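Local coordinates for protein ACP (Streptomyces sp. MSC090213JE08, PDB 6KXF) that probably carries the growing acyl chain on a phosphopantetheine arm and presents it to the ketosynthase/chain length factor of the ishigamide polyketide synthase, at residues R13-E18 against L48-M53; I57-N62 against Y74-A79. One frame throughout, in Å; residues are numbered along the deposited sequence.

From the N terminus, helix 8-20 comes first. Contact 1 joins it to helix 41-55 and closes a loop of 29 residues. Contact 2 then joins 57-62, in the loop after helix 41-55, to helix 72-81, closing a shorter loop of 11 residues. The two loops follow in series and neither nests nor crosses. The contact centres lie about 12 Å apart. Glu52 links them: Glu52 OE2 probably accepts a hydrogen bond from Ile59 N at 3.0 Å, and Glu52 O probably one from Ile57 N. Leu51 also packs on Thr77. Helix 41-55 is thus tied to helix 8-20 by contact 1 and, through Glu52, to the 57-62 segment that packs on helix 72-81.

Contact 1 (R13-E18 against L48-M53); sequences REIIAE and LSALEM
Ile15 of helix 8-20 meets Ala50 and Leu51 of helix 41-55, and the contact across these segments is apolar. Ile15 CG2 does most of the work. It lies 3.3 Å from Ala50 CB, tighter than usual van der Waals contact. The same methyl is 3.8 Å from Leu51 CD2. The other branch of Ile15 ends in CD1, which is 4.0 Å from Leu51 CD2. One leucine methyl thus touches both branches of the isoleucine, and the two side chains cross at a slant.

The torsions fit these touches. With chi1 at -75°, Ile15 CG2 stands opposite its own backbone N while CG1 lies beside that N. The CA-CB bonds of Ile15 and Ala50 point toward the facing helix. That of Leu51 points to the flank, and CD2 makes up the difference. The small Ala50 lets the backbones come close, with the CA atoms of Ile15 and Ala50 6.6 Å apart.

Polar groups act outside this interface. Arg13 forms a salt bridge with Asp23 in the loop after its helix. On helix 41-55, Glu52 OE1 pairs outside the two segments, in a salt bridge to a basic side chain of another protein chain.

The chemistry implies that close fit of hydrocarbon groups, rather than directional bonding, holds these two helices of the carrier protein together here.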
loop_
_atom_site.group_PDB
_atom_site.type_symbol
_atom_site.label_atom_id
_atom_site.label_comp_id
_atom_site.label_asym_id
_atom_site.label_seq_id
_atom_site.Cartn_x
_atom_site.Cartn_y
_atom_site.Cartn_z
ATOM N N ARG C 13 -30.455 10.931 19.981
ATOM C CA ARG C 13 -31.106 10.981 18.650
ATOM C C ARG C 13 -30.170 11.653 17.634
ATOM O O ARG C 13 -29.931 11.136 16.539
ATOM C CB ARG C 13 -32.419 11.771 18.717
ATOM C CG ARG C 13 -33.693 10.935 18.810
ATOM C CD ARG C 13 -34.972 11.696 18.433
ATOM N NE ARG C 13 -34.825 12.554 17.249
ATOM C CZ ARG C 13 -35.294 12.290 16.020
ATOM N NH1 ARG C 13 -36.231 11.371 15.843
ATOM N NH2 ARG C 13 -34.821 12.948 14.967
ATOM N N GLU C 14 -29.639 12.819 18.017
ATOM C CA GLU C 14 -28.843 13.689 17.126
ATOM C C GLU C 14 -27.503 13.015 16.769
ATOM O O GLU C 14 -27.007 13.122 15.625
ATOM C CB GLU C 14 -28.646 15.049 17.804
ATOM C CG GLU C 14 -28.085 16.132 16.899
ATOM C CD GLU C 14 -27.727 17.412 17.637
ATOM O OE1 GLU C 14 -27.419 17.342 18.851
ATOM O OE2 GLU C 14 -27.766 18.483 17.003
ATOM N N ILE C 15 -26.912 12.330 17.759
ATOM C CA ILE C 15 -25.672 11.572 17.574
ATOM C C ILE C 15 -25.950 10.431 16.582
ATOM O O ILE C 15 -25.296 10.381 15.525
ATOM C CB ILE C 15 -25.103 11.073 18.923
ATOM C CG1 ILE C 15 -24.447 12.211 19.714
ATOM C CG2 ILE C 15 -24.134 9.917 18.715
ATOM C CD1 ILE C 15 -24.254 11.921 21.191
ATOM N N ILE C 16 -26.918 9.559 16.924
ATOM C CA ILE C 16 -27.349 8.429 16.073
ATOM C C ILE C 16 -27.542 8.905 14.621
ATOM O O ILE C 16 -26.817 8.458 13.698
ATOM C CB ILE C 16 -28.641 7.791 16.607
ATOM C CG1 ILE C 16 -28.411 7.069 17.932
ATOM C CG2 ILE C 16 -29.261 6.877 15.555
ATOM C CD1 ILE C 16 -29.531 6.124 18.331
ATOM N N ALA C 17 -28.514 9.813 14.438
ATOM C CA ALA C 17 -28.936 10.294 13.137
ATOM C C ALA C 17 -27.708 10.671 12.299
ATOM O O ALA C 17 -27.610 10.263 11.148
ATOM C CB ALA C 17 -29.896 11.456 13.288
ATOM N N GLU C 18 -26.761 11.411 12.890
ATOM C CA GLU C 18 -25.577 11.886 12.160
ATOM C C GLU C 18 -24.680 10.706 11.735
ATOM O O GLU C 18 -23.942 10.828 10.753
ATOM C CB GLU C 18 -24.783 12.885 13.006
ATOM C CG GLU C 18 -23.743 13.677 12.218
ATOM C CD GLU C 18 -22.444 13.967 12.963
ATOM O OE1 GLU C 18 -22.493 14.706 13.975
ATOM O OE2 GLU C 18 -21.378 13.449 12.533
ATOM N N LEU C 48 -21.733 3.905 18.648
ATOM C CA LEU C 48 -21.166 3.554 19.964
ATOM C C LEU C 48 -19.971 4.482 20.267
ATOM O O LEU C 48 -19.857 5.008 21.394
ATOM C CB LEU C 48 -20.799 2.064 19.990
ATOM C CG LEU C 48 -20.138 1.584 21.283
ATOM C CD1 LEU C 48 -20.287 0.076 21.435
ATOM C CD2 LEU C 48 -18.664 1.999 21.347
ATOM N N SER C 49 -19.137 4.753 19.250
ATOM C CA SER C 49 -17.928 5.606 19.395
ATOM C C SER C 49 -18.314 7.045 19.756
ATOM O O SER C 49 -17.619 7.686 20.566
ATOM C CB SER C 49 -17.046 5.608 18.164
ATOM O OG SER C 49 -15.888 6.444 18.380
ATOM N N ALA C 50 -19.359 7.563 19.096
ATOM C CA ALA C 50 -19.872 8.946 19.338
ATOM C C ALA C 50 -20.445 9.075 20.766
ATOM O O ALA C 50 -20.090 9.991 21.491
ATOM C CB ALA C 50 -20.895 9.326 18.283
ATOM N N LEU C 51 -21.282 8.122 21.189
ATOM C CA LEU C 51 -21.819 8.134 22.555
ATOM C C LEU C 51 -20.675 8.156 23.584
ATOM O O LEU C 51 -20.697 8.979 24.500
ATOM C CB LEU C 51 -22.724 6.919 22.765
ATOM C CG LEU C 51 -23.901 6.799 21.799
ATOM C CD1 LEU C 51 -24.686 5.521 22.053
ATOM C CD2 LEU C 51 -24.809 8.020 21.894
ATOM N N GLU C 52 -19.685 7.258 23.433
ATOM C CA GLU C 52 -18.560 7.154 24.357
ATOM C C GLU C 52 -17.900 8.527 24.537
ATOM O O GLU C 52 -17.595 8.953 25.649
ATOM C CB GLU C 52 -17.509 6.166 23.833
ATOM C CG GLU C 52 -17.767 4.697 24.144
ATOM C CD GLU C 52 -16.572 3.775 23.869
ATOM O OE1 GLU C 52 -15.789 4.062 22.946
ATOM O OE2 GLU C 52 -16.408 2.781 24.592
ATOM N N MET C 53 -17.651 9.209 23.415
ATOM C CA MET C 53 -16.969 10.489 23.427
ATOM C C MET C 53 -17.848 11.564 24.082
ATOM O O MET C 53 -17.338 12.363 24.870
ATOM C CB MET C 53 -16.610 10.934 22.011
ATOM C CG MET C 53 -15.381 11.809 21.971
ATOM S SD MET C 53 -14.858 12.132 20.281
ATOM C CE MET C 53 -15.037 10.514 19.513
#

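Contact 2 (I57-N62 against Y74-A79); sequences IVIDMN and YQVTAA
Ile57 meets a flat group of helix 72-81 that is a peptide carbonyl, not a ring. Ile57 CD1 lies 3.8 Å from Thr77 O. The methyl comes from the side of the oxygen, with a C-O-CD1 angle of about 121°. Its chain takes an unusual turn at CB. With chi1 at 57°, CG1 sits between the backbone N and the carbonyl carbon. Ile57 CD1 also comes within 4.2 Å of Thr77 CG2. The ring of Tyr74 serves another interface and packs on Leu9 and Ile12 of helix 8-20.

The closest apolar touch is made by two branched side chains. Ile59 CG2 lies 3.5 Å from Val76 CG1, a rather tight fit for two methyls. The side chains cross at about a right angle. Each of these methyls stands opposite its own backbone N. Ile59 and Thr77 have the nearest CA atoms of the two segments, 7.1 Å apart. Ile59 also packs on Leu48 of helix 41-55, which makes it a bridge between two helices.

Polar groups find partners within the segments, nearby in the chain and in another protein chain. Thr77 OG1 hydrogen-bonds to Thr73 O, one turn earlier in its helix. Asp60 OD1 takes a weak bond from Asn62 N at 3.3 Å, close to straight at 172°. Ile57 O hydrogen-bonds to an aromatic side chain of another protein chain.

Packing of segment 57-62, in the loop after helix 41-55, on helix 72-81 is in keeping with the helical bundle of acyl carrier proteins.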
loop_
_atom_site.group_PDB
_atom_site.type_symbol
_atom_site.label_atom_id
_atom_site.label_comp_id
_atom_site.label_asym_id
_atom_site.label_seq_id
_atom_site.Cartn_x
_atom_site.Cartn_y
_atom_site.Cartn_z
ATOM N N ILE C 57 -17.746 8.007 28.563
ATOM C CA ILE C 57 -18.019 6.674 29.123
ATOM C C ILE C 57 -17.320 5.612 28.269
ATOM O O ILE C 57 -16.791 5.892 27.172
ATOM C CB ILE C 57 -19.532 6.379 29.223
ATOM C CG1 ILE C 57 -20.232 6.505 27.869
ATOM C CG2 ILE C 57 -20.188 7.247 30.288
ATOM C CD1 ILE C 57 -21.549 5.768 27.804
ATOM N N VAL C 58 -17.338 4.382 28.790
ATOM C CA VAL C 58 -16.900 3.214 28.059
ATOM C C VAL C 58 -18.106 2.302 27.893
ATOM O O VAL C 58 -18.700 1.895 28.891
ATOM C CB VAL C 58 -15.753 2.481 28.780
ATOM C CG1 VAL C 58 -15.340 1.222 28.026
ATOM C CG2 VAL C 58 -14.563 3.400 29.010
ATOM N N ILE C 59 -18.437 1.994 26.634
ATOM C CA ILE C 59 -19.426 0.991 26.292
ATOM C C ILE C 59 -18.687 -0.243 25.767
ATOM O O ILE C 59 -17.833 -0.140 24.876
ATOM C CB ILE C 59 -20.430 1.526 25.259
ATOM C CG1 ILE C 59 -21.054 2.858 25.687
ATOM C CG2 ILE C 59 -21.486 0.473 24.969
ATOM C CD1 ILE C 59 -21.804 3.578 24.581
ATOM N N ASP C 60 -19.025 -1.402 26.333
ATOM C CA ASP C 60 -18.436 -2.669 25.960
ATOM C C ASP C 60 -18.926 -3.009 24.551
ATOM O O ASP C 60 -20.143 -3.045 24.311
ATOM C CB ASP C 60 -18.761 -3.736 27.010
ATOM C CG ASP C 60 -18.390 -5.149 26.608
ATOM O OD1 ASP C 60 -17.420 -5.303 25.846
ATOM O OD2 ASP C 60 -19.092 -6.078 27.046
ATOM N N MET C 61 -17.984 -3.258 23.630
ATOM C CA MET C 61 -18.339 -3.411 22.203
ATOM C C MET C 61 -18.942 -4.795 21.914
ATOM O O MET C 61 -19.436 -5.030 20.810
ATOM C CB MET C 61 -17.155 -3.102 21.275
ATOM C CG MET C 61 -16.785 -1.626 21.346
ATOM S SD MET C 61 -15.524 -1.056 20.175
ATOM C CE MET C 61 -16.452 -1.171 18.653
ATOM N N ASN C 62 -19.006 -5.667 22.926
ATOM C CA ASN C 62 -19.831 -6.898 22.850
ATOM C C ASN C 62 -21.304 -6.593 23.161
ATOM O O ASN C 62 -22.071 -7.510 23.312
ATOM C CB ASN C 62 -19.350 -8.005 23.797
ATOM C CG ASN C 62 -17.924 -8.446 23.539
ATOM O OD1 ASN C 62 -17.080 -8.351 24.430
ATOM N ND2 ASN C 62 -17.649 -8.920 22.334
ATOM N N TYR C 74 -30.299 3.491 24.236
ATOM C CA TYR C 74 -30.417 4.327 25.426
ATOM C C TYR C 74 -30.091 3.493 26.670
ATOM O O TYR C 74 -29.369 3.979 27.547
ATOM C CB TYR C 74 -31.795 4.981 25.578
ATOM C CG TYR C 74 -31.787 6.084 26.608
ATOM C CD1 TYR C 74 -31.514 7.394 26.237
ATOM C CD2 TYR C 74 -31.970 5.813 27.960
ATOM C CE1 TYR C 74 -31.459 8.416 27.173
ATOM C CE2 TYR C 74 -31.910 6.823 28.910
ATOM C CZ TYR C 74 -31.644 8.128 28.515
ATOM O OH TYR C 74 -31.583 9.152 29.420
ATOM N N GLN C 75 -30.612 2.256 26.726
ATOM C CA GLN C 75 -30.441 1.374 27.910
ATOM C C GLN C 75 -28.941 1.169 28.132
ATOM O O GLN C 75 -28.420 1.375 29.245
ATOM C CB GLN C 75 -31.092 -0.014 27.780
ATOM C CG GLN C 75 -32.327 -0.089 26.893
ATOM C CD GLN C 75 -33.450 0.823 27.322
ATOM O OE1 GLN C 75 -33.251 1.996 27.647
ATOM N NE2 GLN C 75 -34.660 0.293 27.286
ATOM N N VAL C 76 -28.282 0.758 27.041
ATOM C CA VAL C 76 -26.848 0.562 26.968
ATOM C C VAL C 76 -26.152 1.851 27.424
ATOM O O VAL C 76 -25.451 1.850 28.437
ATOM C CB VAL C 76 -26.457 0.129 25.543
ATOM C CG1 VAL C 76 -24.962 0.269 25.285
ATOM C CG2 VAL C 76 -26.940 -1.288 25.268
ATOM N N THR C 77 -26.398 2.969 26.731
ATOM C CA THR C 77 -25.710 4.221 27.080
ATOM C C THR C 77 -25.831 4.466 28.592
ATOM O O THR C 77 -24.825 4.594 29.294
ATOM C CB THR C 77 -26.235 5.407 26.265
ATOM O OG1 THR C 77 -26.210 5.030 24.889
ATOM C CG2 THR C 77 -25.443 6.681 26.476
ATOM N N ALA C 78 -27.079 4.506 29.082
ATOM C CA ALA C 78 -27.396 4.831 30.481
ATOM C C ALA C 78 -26.755 3.809 31.429
ATOM O O ALA C 78 -26.113 4.205 32.406
ATOM C CB ALA C 78 -28.894 4.906 30.664
ATOM N N ALA C 79 -26.917 2.510 31.132
ATOM C CA ALA C 79 -26.259 1.441 31.899
ATOM C C ALA C 79 -24.768 1.768 32.085
ATOM O O ALA C 79 -24.313 2.040 33.198
ATOM C CB ALA C 79 -26.452 0.102 31.218
#